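Local coordinates for protein glycoside Hydrolase Family 43_12 (Metagenome, PDB 7JVH) that probably hydrolyses glycosidic bonds in arabinose- or xylose-containing plant polysaccharides, as a glycoside hydrolase of family 43, subfamily 12, at residues Q438-L449 and I515-Y526; A456-Q465 and T557-K567. All coordinates share one frame; numbering follows the deposited sequence.

Interaction 1 of 2, residues Q438-L449 and I515-Y526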
loop_
_atom_site.group_PDB
_atom_site.type_symbol
_atom_site.label_atom_id
_atom_site.label_comp_id
_atom_site.label_asym_id
_atom_site.label_seq_id
_atom_site.Cartn_x
_atom_site.Cartn_y
_atom_site.Cartn_z
ATOM N N GLN A 438 9.096 0.688 -2.832
ATOM C CA GLN A 438 10.275 0.956 -2.018
ATOM C C GLN A 438 9.954 0.438 -0.615
ATOM O O GLN A 438 9.141 1.035 0.116
ATOM C CB GLN A 438 10.624 2.436 -1.993
ATOM C CG GLN A 438 11.807 2.771 -1.110
ATOM C CD GLN A 438 12.429 4.140 -1.392
ATOM O OE1 GLN A 438 12.055 4.821 -2.337
ATOM N NE2 GLN A 438 13.402 4.529 -0.575
ATOM N N GLN A 439 10.595 -0.681 -0.245
ATOM C CA GLN A 439 10.327 -1.359 1.018
ATOM C C GLN A 439 11.275 -0.958 2.135
ATOM O O GLN A 439 11.086 -1.364 3.277
ATOM C CB GLN A 439 10.338 -2.873 0.819
ATOM C CG GLN A 439 9.131 -3.358 0.029
ATOM C CD GLN A 439 9.084 -4.861 -0.086
ATOM O OE1 GLN A 439 9.878 -5.458 -0.793
ATOM N NE2 GLN A 439 8.134 -5.478 0.586
ATOM N N HIS A 440 12.270 -0.133 1.806
ATOM C CA HIS A 440 13.332 0.260 2.726
ATOM C C HIS A 440 13.719 1.710 2.500
ATOM O O HIS A 440 13.571 2.241 1.374
ATOM C CB HIS A 440 14.591 -0.594 2.476
ATOM C CG HIS A 440 14.352 -2.059 2.600
ATOM N ND1 HIS A 440 13.790 -2.799 1.586
ATOM C CD2 HIS A 440 14.595 -2.924 3.613
ATOM C CE1 HIS A 440 13.693 -4.060 1.976
ATOM N NE2 HIS A 440 14.183 -4.162 3.197
ATOM N N ILE A 441 14.267 2.324 3.556
ATOM C CA ILE A 441 14.811 3.680 3.466
ATOM C C ILE A 441 16.119 3.631 2.676
ATOM O O ILE A 441 16.374 4.481 1.824
ATOM C CB ILE A 441 15.071 4.283 4.859
ATOM C CG1 ILE A 441 13.806 4.233 5.717
ATOM C CG2 ILE A 441 15.512 5.733 4.719
ATOM C CD1 ILE A 441 14.042 4.641 7.152
ATOM N N LYS A 442 16.940 2.624 2.983
ATOM C CA LYS A 442 18.204 2.385 2.288
ATOM C C LYS A 442 18.077 1.177 1.376
ATOM O O LYS A 442 17.831 0.079 1.842
ATOM C CB LYS A 442 19.323 2.134 3.281
ATOM C CG LYS A 442 19.860 3.381 3.947
ATOM C CD LYS A 442 20.942 3.012 4.954
ATOM C CE LYS A 442 21.534 4.266 5.574
ATOM N NZ LYS A 442 22.584 3.905 6.584
ATOM N N TYR A 443 18.226 1.394 0.069
ATOM C CA TYR A 443 18.161 0.310 -0.894
ATOM C C TYR A 443 19.079 0.565 -2.092
ATOM O O TYR A 443 19.598 1.663 -2.293
ATOM C CB TYR A 443 16.705 -0.008 -1.326
ATOM C CG TYR A 443 16.143 0.831 -2.447
ATOM C CD1 TYR A 443 16.279 0.432 -3.778
ATOM C CD2 TYR A 443 15.451 2.013 -2.188
ATOM C CE1 TYR A 443 15.766 1.187 -4.811
ATOM C CE2 TYR A 443 14.909 2.765 -3.214
ATOM C CZ TYR A 443 15.078 2.352 -4.520
ATOM O OH TYR A 443 14.561 3.129 -5.546
ATOM N N THR A 444 19.288 -0.508 -2.848
ATOM C CA THR A 444 20.116 -0.544 -4.024
ATOM C C THR A 444 19.370 -1.454 -4.969
ATOM O O THR A 444 18.916 -2.521 -4.577
ATOM C CB THR A 444 21.532 -1.114 -3.734
ATOM O OG1 THR A 444 22.188 -0.288 -2.770
ATOM C CG2 THR A 444 22.386 -1.170 -4.992
ATOM N N ALA A 445 19.223 -1.005 -6.219
ATOM C CA ALA A 445 18.502 -1.747 -7.230
ATOM C C ALA A 445 19.214 -1.583 -8.545
ATOM O O ALA A 445 19.904 -0.580 -8.766
ATOM C CB ALA A 445 17.073 -1.222 -7.319
ATOM N N GLN A 446 19.049 -2.576 -9.418
ATOM C CA GLN A 446 19.515 -2.477 -10.784
ATOM C C GLN A 446 18.647 -3.268 -11.749
ATOM O O GLN A 446 17.978 -4.220 -11.359
ATOM C CB GLN A 446 20.950 -2.972 -10.872
ATOM C CG GLN A 446 21.160 -4.329 -10.238
ATOM C CD GLN A 446 22.365 -5.031 -10.797
ATOM O OE1 GLN A 446 23.407 -5.082 -10.162
ATOM N NE2 GLN A 446 22.220 -5.578 -11.994
ATOM N N THR A 447 18.664 -2.857 -13.018
ATOM C CA THR A 447 17.958 -3.554 -14.080
ATOM C C THR A 447 18.884 -3.684 -15.281
ATOM O O THR A 447 19.759 -2.850 -15.503
ATOM C CB THR A 447 16.635 -2.828 -14.464
ATOM O OG1 THR A 447 15.842 -3.691 -15.283
ATOM C CG2 THR A 447 16.892 -1.508 -15.207
ATOM N N THR A 448 18.682 -4.756 -16.047
ATOM C CA THR A 448 19.482 -5.080 -17.220
ATOM C C THR A 448 18.532 -5.189 -18.394
ATOM O O THR A 448 17.515 -5.879 -18.310
ATOM C CB THR A 448 20.255 -6.401 -17.025
ATOM O OG1 THR A 448 21.085 -6.275 -15.878
ATOM C CG2 THR A 448 21.123 -6.717 -18.214
ATOM N N LEU A 449 18.872 -4.502 -19.485
ATOM C CA LEU A 449 17.965 -4.369 -20.615
ATOM C C LEU A 449 18.705 -4.459 -21.934
ATOM O O LEU A 449 19.855 -4.044 -22.048
ATOM C CB LEU A 449 17.116 -3.075 -20.535
ATOM C CG LEU A 449 17.763 -1.723 -20.859
ATOM C CD1 LEU A 449 16.819 -0.769 -21.555
ATOM C CD2 LEU A 449 18.300 -1.091 -19.589
ATOM N N ILE A 515 22.687 -3.508 -21.440
ATOM C CA ILE A 515 23.201 -2.509 -20.510
ATOM C C ILE A 515 22.483 -2.656 -19.172
ATOM O O ILE A 515 21.305 -3.028 -19.135
ATOM C CB ILE A 515 23.041 -1.077 -21.078
ATOM C CG1 ILE A 515 23.721 -0.043 -20.169
ATOM C CG2 ILE A 515 21.570 -0.716 -21.282
ATOM C CD1 ILE A 515 23.733 1.350 -20.765
ATOM N N THR A 516 23.200 -2.380 -18.080
ATOM C CA THR A 516 22.614 -2.418 -16.750
ATOM C C THR A 516 22.528 -0.991 -16.214
ATOM O O THR A 516 23.503 -0.232 -16.321
ATOM C CB THR A 516 23.406 -3.350 -15.782
ATOM O OG1 THR A 516 23.110 -4.711 -16.089
ATOM C CG2 THR A 516 23.030 -3.105 -14.336
ATOM N N LEU A 517 21.358 -0.632 -15.669
ATOM C CA LEU A 517 21.175 0.633 -14.988
ATOM C C LEU A 517 20.945 0.355 -13.513
ATOM O O LEU A 517 20.333 -0.652 -13.155
ATOM C CB LEU A 517 19.990 1.406 -15.585
ATOM C CG LEU A 517 20.024 1.649 -17.101
ATOM C CD1 LEU A 517 18.790 2.466 -17.500
ATOM C CD2 LEU A 517 21.325 2.319 -17.548
ATOM N N GLY A 518 21.443 1.252 -12.659
ATOM C CA GLY A 518 21.391 1.070 -11.225
ATOM C C GLY A 518 21.096 2.365 -10.496
ATOM O O GLY A 518 21.432 3.452 -11.002
ATOM N N VAL A 519 20.443 2.246 -9.328
ATOM C CA VAL A 519 20.237 3.351 -8.426
ATOM C C VAL A 519 20.420 2.839 -7.015
ATOM O O VAL A 519 20.062 1.693 -6.704
ATOM C CB VAL A 519 18.811 4.009 -8.604
ATOM C CG1 VAL A 519 17.691 3.060 -8.205
ATOM C CG2 VAL A 519 18.690 5.305 -7.807
ATOM N N THR A 520 20.997 3.685 -6.157
ATOM C CA THR A 520 21.181 3.382 -4.750
ATOM C C THR A 520 20.826 4.618 -3.936
ATOM O O THR A 520 21.137 5.737 -4.333
ATOM C CB THR A 520 22.632 2.932 -4.425
ATOM O OG1 THR A 520 22.758 2.624 -3.028
ATOM C CG2 THR A 520 23.656 4.030 -4.793
ATOM N N THR A 521 20.177 4.396 -2.788
ATOM C CA THR A 521 19.819 5.463 -1.871
ATOM C C THR A 521 20.299 5.111 -0.463
ATOM O O THR A 521 20.055 4.013 0.023
ATOM C CB THR A 521 18.282 5.775 -1.870
ATOM O OG1 THR A 521 17.990 6.714 -0.835
ATOM C CG2 THR A 521 17.434 4.519 -1.634
ATOM N N ASP A 522 20.970 6.080 0.169
ATOM C CA ASP A 522 21.439 5.993 1.531
ATOM C C ASP A 522 20.441 6.580 2.529
ATOM O O ASP A 522 20.792 6.843 3.667
ATOM C CB ASP A 522 22.780 6.729 1.657
ATOM C CG ASP A 522 22.659 8.215 1.432
ATOM O OD1 ASP A 522 21.575 8.689 1.034
ATOM O OD2 ASP A 522 23.673 8.907 1.665
ATOM N N GLY A 523 19.196 6.803 2.082
ATOM C CA GLY A 523 18.148 7.404 2.892
ATOM C C GLY A 523 18.066 8.911 2.769
ATOM O O GLY A 523 17.013 9.477 3.056
ATOM N N LEU A 524 19.167 9.555 2.354
ATOM C CA LEU A 524 19.251 11.001 2.177
ATOM C C LEU A 524 19.236 11.440 0.716
ATOM O O LEU A 524 18.652 12.470 0.389
ATOM C CB LEU A 524 20.499 11.581 2.851
ATOM C CG LEU A 524 20.500 11.637 4.400
ATOM C CD1 LEU A 524 21.861 12.069 4.936
ATOM C CD2 LEU A 524 19.410 12.511 5.018
ATOM N N ASN A 525 19.922 10.686 -0.151
ATOM C CA ASN A 525 19.996 10.953 -1.602
ATOM C C ASN A 525 19.958 9.695 -2.441
ATOM O O ASN A 525 20.204 8.614 -1.935
ATOM C CB ASN A 525 21.253 11.755 -1.967
ATOM C CG ASN A 525 21.263 13.118 -1.332
ATOM O OD1 ASN A 525 20.605 14.069 -1.826
ATOM N ND2 ASN A 525 22.011 13.256 -0.260
ATOM N N TYR A 526 19.578 9.842 -3.710
ATOM C CA TYR A 526 19.560 8.767 -4.690
ATOM C C TYR A 526 20.706 9.057 -5.649
ATOM O O TYR A 526 20.901 10.202 -6.060
ATOM C CB TYR A 526 18.242 8.768 -5.472
ATOM C CG TYR A 526 17.029 8.263 -4.737
ATOM C CD1 TYR A 526 16.330 9.077 -3.854
ATOM C CD2 TYR A 526 16.561 6.968 -4.945
ATOM C CE1 TYR A 526 15.201 8.613 -3.189
ATOM C CE2 TYR A 526 15.440 6.489 -4.277
ATOM C CZ TYR A 526 14.759 7.330 -3.403
ATOM O OH TYR A 526 13.638 6.897 -2.732
#
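The ring of Tyr-443 slants across Thr-521, its CD2 3.2 Å from the methyl CG2 of Thr-521, and next to it Ala-445 sits beside Val-519. With CG of Tyr-443 placed between its backbone N and carbonyl carbon (chi1 85°), the ring reaches over the neighbouring strand, and its CE2 comes 3.9 Å from CE2 of Tyr-526. These side chains pack on strand 458-464: Tyr-443 touches Cys-463, and Val-519 touches Leu-461 and Cys-463. Farther along the same face, CD2 of Leu-449 lies 3.7 Å from CG2 of Ile-515 and also touches CG of Leu-517. The strands that carry these side chains, 442-449 and 515-522, run antiparallel, their axes 162° apart. The backbones of Ala-445 and Val-519, Thr-447 and Leu-517, and Leu-449 and Ile-515 exchange paired N-H...O bonds.

At the other end, Tyr-526 OH donates to a lone pair of Gln-438 OE1 at 2.6 Å, in the carbonyl plane, with amide and ring planes 85° apart. Gln-438 NE2 donates to O of His-440, two residues on, so both ends of the amide are engaged and its rotation is fixed; Asn-331 also bonds Tyr-526 OH. The opposite, more polar face carries threonine pairs. OG1 of Thr-448 and OG1 of Thr-516 are hydrogen-bonded at 2.6 Å. Thr-444 and Thr-520 lie side by side, OG1 of Thr-444 3.0 Å from OG1 of Thr-520. Thr-444 OG1 also bonds Glu-38, and the extended Lys-442 passes Asp-522 O to form a salt bridge with Asp-40. The turn at 521-525 is closed by an Asx turn, Asp-522 OD1 accepting from Leu-524 N, and by an ST turn at Thr-521. The contact joins two strands of one sheet of the C-terminal concanavalin A-like beta-sandwich, with the face of Tyr-443, Ala-445 and Val-519 turned to the facing sheet.

Interaction 2 of 2, residues A456-Q465 and T557-K567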
loop_
_atom_site.group_PDB
_atom_site.type_symbol
_atom_site.label_atom_id
_atom_site.label_comp_id
_atom_site.label_asym_id
_atom_site.label_seq_id
_atom_site.Cartn_x
_atom_site.Cartn_y
_atom_site.Cartn_z
ATOM N N ALA A 456 14.116 2.810 -31.472
ATOM C CA ALA A 456 14.755 4.073 -31.108
ATOM C C ALA A 456 14.125 4.852 -29.950
ATOM O O ALA A 456 14.518 5.991 -29.658
ATOM C CB ALA A 456 14.896 4.958 -32.334
ATOM N N GLN A 457 13.195 4.203 -29.240
ATOM C CA GLN A 457 12.435 4.841 -28.145
ATOM C C GLN A 457 13.284 5.027 -26.877
ATOM O O GLN A 457 14.492 4.917 -26.933
ATOM C CB GLN A 457 11.152 4.044 -27.907
ATOM C CG GLN A 457 10.278 3.986 -29.148
ATOM C CD GLN A 457 9.026 3.157 -29.001
ATOM O OE1 GLN A 457 8.938 2.258 -28.175
ATOM N NE2 GLN A 457 8.052 3.451 -29.837
ATOM N N LYS A 458 12.649 5.323 -25.744
ATOM C CA LYS A 458 13.327 5.481 -24.465
ATOM C C LYS A 458 13.028 4.288 -23.558
ATOM O O LYS A 458 11.889 3.856 -23.458
ATOM C CB LYS A 458 12.862 6.766 -23.772
ATOM C CG LYS A 458 12.775 7.984 -24.667
ATOM C CD LYS A 458 12.439 9.211 -23.825
ATOM C CE LYS A 458 12.426 10.482 -24.664
ATOM N NZ LYS A 458 12.089 11.651 -23.817
ATOM N N ALA A 459 14.064 3.781 -22.888
ATOM C CA ALA A 459 13.945 2.632 -21.998
ATOM C C ALA A 459 14.913 2.789 -20.841
ATOM O O ALA A 459 16.090 3.110 -21.052
ATOM C CB ALA A 459 14.245 1.344 -22.747
ATOM N N GLY A 460 14.413 2.593 -19.615
ATOM C CA GLY A 460 15.220 2.817 -18.443
ATOM C C GLY A 460 14.629 2.486 -17.096
ATOM O O GLY A 460 13.754 1.637 -16.976
ATOM N N LEU A 461 15.147 3.177 -16.078
ATOM C CA LEU A 461 14.940 2.865 -14.677
ATOM C C LEU A 461 14.336 4.081 -14.008
ATOM O O LEU A 461 14.797 5.197 -14.231
ATOM C CB LEU A 461 16.302 2.516 -14.035
ATOM C CG LEU A 461 16.383 2.410 -12.518
ATOM C CD1 LEU A 461 15.683 1.156 -12.014
ATOM C CD2 LEU A 461 17.839 2.437 -12.107
ATOM N N ILE A 462 13.335 3.847 -13.155
ATOM C CA ILE A 462 12.504 4.905 -12.583
ATOM C C ILE A 462 12.362 4.777 -11.066
ATOM O O ILE A 462 12.096 3.689 -10.551
ATOM C CB ILE A 462 11.075 4.872 -13.170
ATOM C CG1 ILE A 462 11.111 4.836 -14.694
ATOM C CG2 ILE A 462 10.281 6.074 -12.672
ATOM C CD1 ILE A 462 9.759 4.698 -15.335
ATOM N N CYS A 463 12.533 5.907 -10.369
ATOM C CA CYS A 463 12.121 6.097 -8.985
ATOM C C CYS A 463 10.950 7.119 -8.996
ATOM O O CYS A 463 11.117 8.264 -9.431
ATOM C CB CYS A 463 13.302 6.585 -8.135
ATOM S SG CYS A 463 14.776 5.515 -8.201
ATOM N N TYR A 464 9.783 6.681 -8.503
ATOM C CA TYR A 464 8.501 7.349 -8.711
ATOM C C TYR A 464 7.724 7.509 -7.406
ATOM O O TYR A 464 7.395 6.524 -6.753
ATOM C CB TYR A 464 7.661 6.484 -9.654
ATOM C CG TYR A 464 6.389 7.108 -10.188
ATOM C CD1 TYR A 464 5.182 7.023 -9.482
ATOM C CD2 TYR A 464 6.368 7.720 -11.441
ATOM C CE1 TYR A 464 4.016 7.576 -9.993
ATOM C CE2 TYR A 464 5.202 8.241 -11.969
ATOM C CZ TYR A 464 4.029 8.179 -11.230
ATOM O OH TYR A 464 2.836 8.718 -11.686
ATOM N N GLN A 465 7.408 8.758 -7.049
ATOM C CA GLN A 465 6.451 9.076 -5.985
ATOM C C GLN A 465 5.105 9.427 -6.633
ATOM O O GLN A 465 4.085 8.782 -6.370
ATOM C CB GLN A 465 6.982 10.217 -5.125
ATOM C CG GLN A 465 6.030 10.809 -4.086
ATOM C CD GLN A 465 5.310 9.766 -3.230
ATOM O OE1 GLN A 465 4.091 9.738 -3.242
ATOM N NE2 GLN A 465 6.045 8.912 -2.506
ATOM N N THR A 557 0.763 7.579 -0.524
ATOM C CA THR A 557 1.559 6.492 -1.111
ATOM C C THR A 557 3.066 6.576 -0.890
ATOM O O THR A 557 3.615 7.653 -0.715
ATOM C CB THR A 557 1.347 6.407 -2.619
ATOM O OG1 THR A 557 1.663 7.689 -3.223
ATOM C CG2 THR A 557 -0.073 5.974 -2.919
ATOM N N GLY A 558 3.709 5.409 -0.934
ATOM C CA GLY A 558 5.158 5.310 -0.873
ATOM C C GLY A 558 5.793 5.344 -2.270
ATOM O O GLY A 558 5.155 5.063 -3.254
ATOM N N ALA A 559 7.086 5.644 -2.311
ATOM C CA ALA A 559 7.853 5.636 -3.545
ATOM C C ALA A 559 7.907 4.245 -4.155
ATOM O O ALA A 559 7.700 3.238 -3.469
ATOM C CB ALA A 559 9.266 6.167 -3.307
ATOM N N LEU A 560 8.198 4.215 -5.460
ATOM C CA LEU A 560 8.270 3.005 -6.255
ATOM C C LEU A 560 9.589 3.026 -7.016
ATOM O O LEU A 560 10.141 4.083 -7.280
ATOM C CB LEU A 560 7.110 2.942 -7.250
ATOM C CG LEU A 560 5.700 3.072 -6.652
ATOM C CD1 LEU A 560 4.689 3.353 -7.742
ATOM C CD2 LEU A 560 5.299 1.823 -5.872
ATOM N N VAL A 561 10.081 1.839 -7.376
ATOM C CA VAL A 561 11.218 1.691 -8.242
ATOM C C VAL A 561 10.837 0.662 -9.291
ATOM O O VAL A 561 10.186 -0.331 -8.993
ATOM C CB VAL A 561 12.497 1.284 -7.455
ATOM C CG1 VAL A 561 12.375 -0.112 -6.864
ATOM C CG2 VAL A 561 13.735 1.385 -8.342
ATOM N N GLY A 562 11.221 0.917 -10.540
ATOM C CA GLY A 562 10.877 0.023 -11.616
ATOM C C GLY A 562 11.530 0.375 -12.946
ATOM O O GLY A 562 12.370 1.266 -13.016
HETATM N N MSE A 563 11.111 -0.346 -13.987
HETATM C CA MSE A 563 11.589 -0.113 -15.331
HETATM C C MSE A 563 10.416 0.372 -16.185
HETATM O O MSE A 563 9.268 0.025 -15.941
HETATM C CB MSE A 563 12.286 -1.373 -15.867
HETATM C CG MSE A 563 11.450 -2.633 -15.899
HETATM SE SE MSE A 563 12.332 -4.253 -15.151
HETATM C CE MSE A 563 11.086 -4.769 -13.739
ATOM N N GLY A 564 10.715 1.210 -17.187
ATOM C CA GLY A 564 9.689 1.739 -18.064
ATOM C C GLY A 564 10.200 2.154 -19.419
ATOM O O GLY A 564 11.397 2.224 -19.635
ATOM N N VAL A 565 9.260 2.446 -20.324
ATOM C CA VAL A 565 9.539 2.838 -21.697
ATOM C C VAL A 565 8.621 3.999 -22.102
ATOM O O VAL A 565 7.455 4.054 -21.691
ATOM C CB VAL A 565 9.375 1.650 -22.660
ATOM C CG1 VAL A 565 10.407 0.578 -22.344
ATOM C CG2 VAL A 565 7.989 1.066 -22.559
ATOM N N PHE A 566 9.170 4.925 -22.896
ATOM C CA PHE A 566 8.515 6.177 -23.246
ATOM C C PHE A 566 8.847 6.583 -24.683
ATOM O O PHE A 566 9.693 5.952 -25.317
ATOM C CB PHE A 566 8.973 7.285 -22.306
ATOM C CG PHE A 566 8.760 6.983 -20.868
ATOM C CD1 PHE A 566 7.495 7.087 -20.310
ATOM C CD2 PHE A 566 9.815 6.581 -20.065
ATOM C CE1 PHE A 566 7.277 6.805 -18.968
ATOM C CE2 PHE A 566 9.618 6.284 -18.724
ATOM C CZ PHE A 566 8.353 6.423 -18.168
ATOM N N LYS A 567 8.180 7.663 -25.130
ATOM C CA LYS A 567 8.219 8.228 -26.477
ATOM C C LYS A 567 7.308 7.358 -27.314
ATOM O O LYS A 567 6.292 7.777 -27.879
ATOM C CB LYS A 567 9.638 8.311 -27.026
ATOM C CG LYS A 567 9.770 8.939 -28.393
ATOM C CD LYS A 567 11.187 8.783 -28.957
ATOM C CE LYS A 567 12.247 9.494 -28.109
ATOM N NZ LYS A 567 13.644 9.191 -28.534
ATOM O OXT LYS A 567 7.539 6.167 -27.402
HETATM O O HOH W 1 2.447 10.268 -1.254
#
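Lys-458 and Phe-566 open a run of four antiparallel hydrogen-bonded pairs that continues through Gly-460 with Gly-564 and Ile-462 with Gly-562 to Tyr-464 with Leu-560, the two strand axes lying 145° apart. On the face of Ile-462 and Phe-566, the two side chains come from opposite directions over Gly-564, and CD1 of Ile-462 reaches the edge of the phenyl ring, 3.6 Å from CZ of Phe-566. Having no side chain, Gly-564 lets CD1 of Ile-462 lie 4.0 Å from its CA. Farther along, Leu-560 and Tyr-464 lie side by side, pointing the same way, with their CD1 atoms 4.1 Å apart; Phe-435 of strand 433-437 meets the tyrosine ring and touches Ile-462 and Leu-560.

The other face carries Ala-459, Leu-461, Cys-463, Val-561, Met-563 and Val-565. CB of Ala-459 rests 3.9 Å from CG1 of Val-565, and CG2 of Val-561 touches both CD1 of Leu-461 and SG of Cys-463. Selenomethionine Met-563 reaches Phe-30 and Phe-33 of strand 28-37.

Polar groups gather at the two ends. At one, Gln-465 bends at chi2 (48°), bringing NE2 of Gln-465 within 3.3 Å of O of Thr-557. That oxygen lies near the amide's own plane, while the donating NE2 stands above the Thr-557 carbonyl plane; NE2 also bonds Leu-548 O. Water 1 lies 2.6 Å from OE1 of Gln-465 and accepts a bond from N of Thr-557. At the other, Lys-567 crosses Lys-458 at about a right angle, CE of Lys-567 3.6 Å from CE of Lys-458. NZ of Lys-458 stays 5.5 Å from NZ of Lys-567. The methylene chains thus pack together with the like charges separated. Cohesion therefore rests on backbone hydrogen bonds and hydrocarbon packing on both faces, with amide and water contacts added at the Gln-465 end.

Overall arrangement
Interactions 1 and 2 lie in the two facing sheets of the C-terminal concanavalin A-like domain, their centres about 12 Å apart. Strands 442-451 and 458-464 follow each other in the chain but enter different sheets. Their facing sides share a largely apolar interior: CD1 of Leu-449 lies 3.5 Å from CB of Ala-459, and OH of Tyr-443 lies 3.4 Å from CB of Val-561. OG1 of Thr-447, hydrogen-bonded to Asn-32 O, lies 3.6 Å from SE of Met-563. A probable backbone hydrogen bond, Gln-438 N to Ala-559 O at 3.0 Å, joins them. Arg-323, Asn-325 and Asn-331, within the family 43 range, bond residues of these contacts. The glycerol about 3 Å from the side chain of Lys-458 is probably from the crystallisation liquor.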